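Local structure of nitrite reductase (Hyphomicrobium denitrificans, 2DV6) at residues A[147-152]-A[333-338]. The protein probably reduces nitrite to nitric oxide with electrons from cytochrome c, using copper bound in its cupredoxin-type domains. Numbering follows the deposited sequence.
Sequences RDPADL and GSLTRS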
loop_
_atom_site.group_PDB
_atom_site.type_symbol
_atom_site.label_atom_id
_atom_site.label_comp_id
_atom_site.label_asym_id
_atom_site.label_seq_id
_atom_site.Cartn_x
_atom_site.Cartn_y
_atom_site.Cartn_z
ATOM N N ARG A 147 18.202 36.663 -16.545
ATOM C CA ARG A 147 18.889 37.929 -16.495
ATOM C C ARG A 147 20.336 37.648 -16.882
ATOM O O ARG A 147 21.018 36.876 -16.197
ATOM C CB ARG A 147 18.892 38.408 -15.062
ATOM C CG ARG A 147 19.483 39.776 -14.851
ATOM C CD ARG A 147 18.317 40.654 -14.489
ATOM N NE ARG A 147 18.087 41.501 -15.573
ATOM C CZ ARG A 147 16.955 42.131 -15.834
ATOM N NH1 ARG A 147 15.866 41.946 -15.126
ATOM N NH2 ARG A 147 16.944 42.925 -16.890
ATOM N N ASP A 148 20.804 38.302 -17.955
ATOM C CA ASP A 148 22.222 38.342 -18.337
ATOM C C ASP A 148 23.005 38.954 -17.154
ATOM O O ASP A 148 22.602 39.972 -16.610
ATOM C CB ASP A 148 22.347 39.213 -19.615
ATOM C CG ASP A 148 23.784 39.256 -20.183
ATOM O OD1 ASP A 148 24.766 39.236 -19.411
ATOM O OD2 ASP A 148 23.925 39.331 -21.426
ATOM N N PRO A 149 24.069 38.296 -16.675
ATOM C CA PRO A 149 24.753 38.856 -15.509
ATOM C C PRO A 149 25.544 40.167 -15.770
ATOM O O PRO A 149 25.979 40.824 -14.803
ATOM C CB PRO A 149 25.719 37.741 -15.098
ATOM C CG PRO A 149 26.017 37.011 -16.449
ATOM C CD PRO A 149 24.660 37.017 -17.117
ATOM N N ALA A 150 25.731 40.538 -17.043
ATOM C CA ALA A 150 26.333 41.844 -17.411
ATOM C C ALA A 150 25.294 42.951 -17.495
ATOM O O ALA A 150 25.644 44.089 -17.730
ATOM C CB ALA A 150 27.121 41.744 -18.751
ATOM N N ASP A 151 24.022 42.609 -17.305
ATOM C CA ASP A 151 22.907 43.546 -17.430
ATOM C C ASP A 151 22.586 44.304 -16.119
ATOM O O ASP A 151 21.634 43.960 -15.390
ATOM C CB ASP A 151 21.677 42.773 -17.909
ATOM C CG ASP A 151 20.469 43.668 -18.187
ATOM O OD1 ASP A 151 20.616 44.917 -18.213
ATOM O OD2 ASP A 151 19.368 43.099 -18.383
ATOM N N LEU A 152 23.385 45.329 -15.840
ATOM C CA LEU A 152 23.178 46.227 -14.700
ATOM C C LEU A 152 23.720 47.637 -15.050
ATOM O O LEU A 152 24.648 47.747 -15.836
ATOM C CB LEU A 152 23.867 45.682 -13.420
ATOM C CG LEU A 152 25.403 45.740 -13.256
ATOM C CD1 LEU A 152 25.824 45.495 -11.828
ATOM C CD2 LEU A 152 26.107 44.758 -14.181
ATOM N N GLY A 333 21.189 26.318 -16.690
ATOM C CA GLY A 333 22.125 26.698 -17.761
ATOM C C GLY A 333 22.158 28.191 -18.070
ATOM O O GLY A 333 22.776 28.636 -19.063
ATOM N N SER A 334 21.480 28.962 -17.225
ATOM C CA SER A 334 21.406 30.393 -17.374
ATOM C C SER A 334 22.804 31.020 -17.528
ATOM O O SER A 334 23.060 31.755 -18.499
ATOM C CB SER A 334 20.677 31.010 -16.181
ATOM O OG SER A 334 20.703 32.431 -16.275
ATOM N N LEU A 335 23.698 30.691 -16.589
ATOM C CA LEU A 335 25.047 31.255 -16.548
ATOM C C LEU A 335 26.164 30.323 -17.045
ATOM O O LEU A 335 27.346 30.616 -16.865
ATOM C CB LEU A 335 25.358 31.755 -15.144
ATOM C CG LEU A 335 24.385 32.748 -14.510
ATOM C CD1 LEU A 335 24.959 33.260 -13.150
ATOM C CD2 LEU A 335 24.079 33.924 -15.439
ATOM N N THR A 336 25.789 29.214 -17.661
ATOM C CA THR A 336 26.736 28.352 -18.343
ATOM C C THR A 336 26.589 28.446 -19.879
ATOM O O THR A 336 27.542 28.769 -20.574
ATOM C CB THR A 336 26.586 26.861 -17.908
ATOM O OG1 THR A 336 25.235 26.431 -18.091
ATOM C CG2 THR A 336 26.966 26.677 -16.452
ATOM N N ARG A 337 25.402 28.166 -20.395
ATOM C CA ARG A 337 25.194 28.097 -21.828
ATOM C C ARG A 337 24.516 29.377 -22.358
ATOM O O ARG A 337 24.844 29.849 -23.451
ATOM C CB ARG A 337 24.379 26.840 -22.191
ATOM C CG ARG A 337 25.198 25.513 -22.078
ATOM C CD ARG A 337 24.377 24.239 -22.289
ATOM N NE ARG A 337 24.062 23.757 -23.668
ATOM C CZ ARG A 337 24.658 24.133 -24.800
ATOM N NH1 ARG A 337 24.276 23.607 -25.955
ATOM N NH2 ARG A 337 25.646 25.031 -24.790
ATOM N N SER A 338 23.589 29.944 -21.594
ATOM C CA SER A 338 22.796 31.034 -22.092
ATOM C C SER A 338 23.616 32.303 -22.111
ATOM O O SER A 338 23.756 32.908 -23.162
ATOM C CB SER A 338 21.498 31.191 -21.321
ATOM O OG SER A 338 20.717 30.031 -21.532
#
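Leu-335 and Pro-149 meet where a linker loop of this cupredoxin-fold reductase packs beside a short helix. The loop runs between strands 125-131 and 163-178 and makes a type I beta turn from Asp-148 to Asp-151. The helix, 334-338, comes just before strand 341-343.

The contact is small and apolar. No hydrogen bond joins the two segments. Leu-335 CG lies anti to its own carbonyl carbon (chi1 -54°), and the CD2 branch does the touching. This methyl comes in at the CG-CD bond of the proline ring, 3.6 Å from Pro-149 CD and 3.8 Å from Pro-149 CG. The leucine and proline side chains run alongside each other, pointing opposite ways. Leu-341 touches both residues, and Val-294 of strand 290-299 also packs on Leu-335.

Arg-147 comes near the helix with its backbone: its O lies 4.3 Å from Leu-335 CD2. That carbonyl accepts a hydrogen bond from Asn-329 ND2. Asn-329 O in turn bonds Ser-334 OG, so one asparagine ties to both segments.

Gly-333 is the N-cap residue of the helix. Its O accepts from Arg-337 N and also from Ser-338 N, the latter making the turn a wide pi-type one. In the loop, Asp-148 OD1 closes an Asx turn onto the N of Ala-150. The Arg-147 side chain turns from the helix to its own turn, and its NH1 bonds Pro-193 O. Its NH2 forms a salt bridge with Asp-151 OD2 at 2.9 Å, nearly straight at 175°. OD2 lies in the guanidinium plane but is met from above its own carboxylate plane, 43° out of it.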